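Local coordinates for protein glutathione transferase gst1-6 (Anopheles dirus, PDB 1V2A) that probably catalyses the conjugation of glutathione to electrophilic, often halogenated compounds, and works as a homodimer in detoxification, at residues M1-S6 / I51-D56. Numbering follows the deposited sequence.
Sequences MDYYYS and IPTLVD. With GTS (glutathione sulfonic acid), chain F.
D2 and Y4 pair antiparallel with V55 and T53 in the centre of the mixed sheet of a thioredoxin-like glutathione transferase N-terminal domain. Each of these two hydrogen-bonded pairs makes two backbone bonds, and Y4 N to T53 O (3.0 Å) lies in the carbonyl plane. Between them, L54 faces Y3 as a non-hydrogen-bonded pair. On the face of Y3 and L54, which helices 13-22 and 64-75 cover, the Y3 side chain runs beside P52, pointing the same way, with CG anti to the backbone N (chi1 -172°). P52 CB meets the ring obliquely, 3.6 Å from Y3 CZ, while the Y3 hydroxyl bonds to C12 O. Further along, L54 CD1 fills the notch between the Y3 ring, the M1 side chain and D2 O. The bent M1 chain crosses L54 and brings M1 CE against D56 OD2, the oxygen that is hydrogen-bonded to the Y75 hydroxyl. On the other face, the Y4 ring meets T53 O at its edge, in plane, nearest at CD1, and V55 CG2 butts against Y4 CE1 (3.8 Å). The Y4 hydroxyl is hydrogen-bonded to K29 NZ, which also forms a salt bridge with D2 OD2, while N27 bonds D2 OD1. I51 CG2 packs against the Y4 backbone O and CB, and I51 CD1 reaches S6 CB. At the cis-proline of the thioredoxin fold, P52, the preceding I51 holds the backbone of the bound glutathione sulfonic acid by two bonds: ligand N2 donates to I51 O (2.8 Å), and I51 N donates to ligand O2 at 2.7 Å.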
ATOM      1  N   MET B   1      19.608  -2.253  15.850  1.00 33.08           N
ATOM      2  CA  MET B   1      18.951  -1.587  14.699  1.00 32.98           C
ATOM      3  C   MET B   1      18.393  -0.236  15.121  1.00 32.01           C
ATOM      4  O   MET B   1      17.879  -0.093  16.227  1.00 31.94           O
ATOM      5  CB  MET B   1      17.828  -2.484  14.156  1.00 34.53           C
ATOM      6  CG  MET B   1      16.813  -2.915  15.199  1.00 36.11           C
ATOM      7  SD  MET B   1      15.717  -4.239  14.616  1.00 37.32           S
ATOM      8  CE  MET B   1      16.709  -5.664  15.024  1.00 36.73           C
ATOM      9  N   ASP B   2      18.514   0.762  14.252  1.00 31.82           N
ATOM     10  CA  ASP B   2      17.994   2.089  14.563  1.00 33.48           C
ATOM     11  C   ASP B   2      16.575   2.216  14.022  1.00 33.93           C
ATOM     12  O   ASP B   2      16.234   1.637  12.985  1.00 31.46           O
ATOM     13  CB  ASP B   2      18.871   3.191  13.954  1.00 37.01           C
ATOM     14  CG  ASP B   2      20.311   3.106  14.406  1.00 40.69           C
ATOM     15  OD1 ASP B   2      20.557   2.641  15.544  1.00 40.83           O
ATOM     16  OD2 ASP B   2      21.203   3.519  13.629  1.00 43.10           O
ATOM     17  N   TYR B   3      15.752   2.979  14.733  1.00 32.63           N
ATOM     18  CA  TYR B   3      14.368   3.167  14.339  1.00 32.38           C
ATOM     19  C   TYR B   3      13.957   4.631  14.442  1.00 32.76           C
ATOM     20  O   TYR B   3      13.526   5.092  15.500  1.00 31.34           O
ATOM     21  CB  TYR B   3      13.459   2.304  15.222  1.00 30.04           C
ATOM     22  CG  TYR B   3      12.014   2.279  14.779  1.00 30.38           C
ATOM     23  CD1 TYR B   3      11.651   1.730  13.547  1.00 29.10           C
ATOM     24  CD2 TYR B   3      11.006   2.798  15.593  1.00 30.58           C
ATOM     25  CE1 TYR B   3      10.314   1.696  13.137  1.00 29.49           C
ATOM     26  CE2 TYR B   3       9.668   2.771  15.193  1.00 29.15           C
ATOM     27  CZ  TYR B   3       9.330   2.216  13.966  1.00 29.89           C
ATOM     28  OH  TYR B   3       8.010   2.167  13.581  1.00 28.01           O
ATOM     29  N   TYR B   4      14.109   5.368  13.347  1.00 33.54           N
ATOM     30  CA  TYR B   4      13.717   6.773  13.335  1.00 32.42           C
ATOM     31  C   TYR B   4      12.201   6.769  13.394  1.00 32.87           C
ATOM     32  O   TYR B   4      11.545   6.087  12.604  1.00 33.24           O
ATOM     33  CB  TYR B   4      14.229   7.448  12.070  1.00 32.18           C
ATOM     34  CG  TYR B   4      15.729   7.349  11.974  1.00 32.10           C
ATOM     35  CD1 TYR B   4      16.339   6.193  11.489  1.00 32.20           C
ATOM     36  CD2 TYR B   4      16.541   8.367  12.471  1.00 31.49           C
ATOM     37  CE1 TYR B   4      17.722   6.047  11.508  1.00 33.41           C
ATOM     38  CE2 TYR B   4      17.922   8.234  12.497  1.00 34.42           C
ATOM     39  CZ  TYR B   4      18.508   7.075  12.018  1.00 33.65           C
ATOM     40  OH  TYR B   4      19.871   6.943  12.067  1.00 32.06           O
ATOM     41  N   TYR B   5      11.644   7.523  14.336  1.00 32.02           N
ATOM     42  CA  TYR B   5      10.203   7.522  14.510  1.00 31.85           C
ATOM     43  C   TYR B   5       9.707   8.608  15.465  1.00 32.73           C
ATOM     44  O   TYR B   5      10.457   9.479  15.918  1.00 32.50           O
ATOM     45  CB  TYR B   5       9.792   6.181  15.110  1.00 31.69           C
ATOM     46  CG  TYR B   5      10.068   6.160  16.586  1.00 30.46           C
ATOM     47  CD1 TYR B   5       9.040   5.973  17.499  1.00 31.80           C
ATOM     48  CD2 TYR B   5      11.339   6.467  17.078  1.00 30.76           C
ATOM     49  CE1 TYR B   5       9.261   6.108  18.866  1.00 33.76           C
ATOM     50  CE2 TYR B   5      11.573   6.604  18.443  1.00 31.74           C
ATOM     51  CZ  TYR B   5      10.526   6.430  19.331  1.00 31.64           C
ATOM     52  OH  TYR B   5      10.722   6.634  20.679  1.00 32.59           O
ATOM     53  N   SER B   6       8.419   8.498  15.778  1.00 30.46           N
ATOM     54  CA  SER B   6       7.723   9.371  16.707  1.00 29.08           C
ATOM     55  C   SER B   6       6.397   8.694  17.022  1.00 28.84           C
ATOM     56  O   SER B   6       5.608   8.437  16.121  1.00 28.51           O
ATOM     57  CB  SER B   6       7.456  10.735  16.091  1.00 26.77           C
ATOM     58  OG  SER B   6       6.711  11.526  17.001  1.00 26.84           O
ATOM     59  N   ILE B  51       9.145   8.787   8.221  1.00 28.82           N
ATOM     60  CA  ILE B  51       9.250   7.858   9.333  1.00 26.21           C
ATOM     61  C   ILE B  51       7.959   7.055   9.301  1.00 25.11           C
ATOM     62  O   ILE B  51       6.909   7.567   8.906  1.00 29.53           O
ATOM     63  CB  ILE B  51       9.399   8.586  10.690  1.00 25.18           C
ATOM     64  CG1 ILE B  51       8.319   9.656  10.845  1.00 26.96           C
ATOM     65  CG2 ILE B  51      10.771   9.208  10.787  1.00 23.09           C
ATOM     66  CD1 ILE B  51       8.461  10.497  12.116  1.00 27.11           C
ATOM     67  N   PRO B  52       8.008   5.789   9.722  1.00 22.33           N
ATOM     68  CA  PRO B  52       9.172   5.071  10.230  1.00 20.97           C
ATOM     69  C   PRO B  52      10.230   4.702   9.200  1.00 22.05           C
ATOM     70  O   PRO B  52       9.927   4.469   8.037  1.00 22.12           O
ATOM     71  CB  PRO B  52       8.547   3.840  10.865  1.00 19.02           C
ATOM     72  CG  PRO B  52       7.412   3.560   9.939  1.00 19.00           C
ATOM     73  CD  PRO B  52       6.818   4.918   9.711  1.00 19.38           C
ATOM     74  N   THR B  53      11.477   4.647   9.659  1.00 25.52           N
ATOM     75  CA  THR B  53      12.624   4.269   8.839  1.00 25.86           C
ATOM     76  C   THR B  53      13.500   3.394   9.721  1.00 27.05           C
ATOM     77  O   THR B  53      13.968   3.844  10.763  1.00 27.41           O
ATOM     78  CB  THR B  53      13.462   5.481   8.402  1.00 25.85           C
ATOM     79  OG1 THR B  53      12.729   6.250   7.447  1.00 25.49           O
ATOM     80  CG2 THR B  53      14.758   5.025   7.757  1.00 26.81           C
ATOM     81  N   LEU B  54      13.710   2.150   9.303  1.00 25.11           N
ATOM     82  CA  LEU B  54      14.525   1.201  10.056  1.00 25.69           C
ATOM     83  C   LEU B  54      15.912   1.078   9.420  1.00 27.38           C
ATOM     84  O   LEU B  54      16.073   1.359   8.237  1.00 29.04           O
ATOM     85  CB  LEU B  54      13.838  -0.169  10.060  1.00 23.44           C
ATOM     86  CG  LEU B  54      14.518  -1.347  10.771  1.00 23.32           C
ATOM     87  CD1 LEU B  54      14.542  -1.090  12.266  1.00 23.24           C
ATOM     88  CD2 LEU B  54      13.768  -2.646  10.474  1.00 21.64           C
ATOM     89  N   VAL B  55      16.909   0.681  10.210  1.00 27.90           N
ATOM     90  CA  VAL B  55      18.271   0.497   9.707  1.00 29.09           C
ATOM     91  C   VAL B  55      18.926  -0.681  10.436  1.00 30.74           C
ATOM     92  O   VAL B  55      19.563  -0.509  11.468  1.00 33.11           O
ATOM     93  CB  VAL B  55      19.138   1.778   9.904  1.00 31.18           C
ATOM     94  CG1 VAL B  55      20.496   1.596   9.231  1.00 28.60           C
ATOM     95  CG2 VAL B  55      18.428   2.994   9.305  1.00 28.68           C
ATOM     96  N   ASP B  56      18.748  -1.882   9.895  1.00 34.35           N
ATOM     97  CA  ASP B  56      19.298  -3.105  10.479  1.00 34.06           C
ATOM     98  C   ASP B  56      20.655  -3.435   9.858  1.00 34.80           C
ATOM     99  O   ASP B  56      20.737  -3.785   8.681  1.00 35.83           O
ATOM    100  CB  ASP B  56      18.335  -4.272  10.237  1.00 33.20           C
ATOM    101  CG  ASP B  56      18.546  -5.421  11.210  1.00 35.40           C
ATOM    102  OD1 ASP B  56      19.615  -5.466  11.868  1.00 32.32           O
ATOM    103  OD2 ASP B  56      17.638  -6.280  11.311  1.00 32.51           O
TER
HETATM  104  N1  GTS F2001       3.437   4.980   4.159  1.00 19.65           N
HETATM  105  CA1 GTS F2001       4.386   5.479   5.113  1.00 21.43           C
HETATM  106  C1  GTS F2001       4.573   4.364   6.111  1.00 20.36           C
HETATM  107  O11 GTS F2001       5.669   4.262   6.631  1.00 23.10           O
HETATM  108  O12 GTS F2001       3.638   3.587   6.352  1.00 19.65           O
HETATM  109  CB1 GTS F2001       3.815   6.739   5.722  1.00 23.64           C
HETATM  110  CG1 GTS F2001       4.729   7.405   6.769  1.00 27.03           C
HETATM  111  CD1 GTS F2001       4.595   8.919   6.756  1.00 29.83           C
HETATM  112  OE1 GTS F2001       3.838   9.509   5.968  1.00 29.11           O
HETATM  113  N2  GTS F2001       5.348   9.528   7.669  1.00 29.53           N
HETATM  114  CA2 GTS F2001       5.333  10.989   7.810  1.00 32.85           C
HETATM  115  C2  GTS F2001       6.657  11.546   7.408  1.00 32.39           C
HETATM  116  O2  GTS F2001       7.705  10.981   7.741  1.00 33.94           O
HETATM  117  CB2 GTS F2001       5.099  11.488   9.233  1.00 30.71           C
HETATM  118  SG2 GTS F2001       3.530  11.069  10.060  1.00 32.25           S
HETATM  119  O1S GTS F2001       3.320   9.663  10.184  1.00 31.28           O
HETATM  120  O2S GTS F2001       3.606  11.651  11.351  1.00 31.73           O
HETATM  121  O3S GTS F2001       2.420  11.624   9.340  1.00 26.46           O
HETATM  122  N3  GTS F2001       6.588  12.664   6.699  1.00 33.49           N
HETATM  123  CA3 GTS F2001       7.782  13.321   6.252  1.00 35.84           C
HETATM  124  C3  GTS F2001       7.719  13.639   4.803  1.00 35.07           C
HETATM  125  O31 GTS F2001       8.692  14.219   4.343  1.00 37.10           O
HETATM  126  O32 GTS F2001       6.702  13.315   4.169  1.00 33.46           O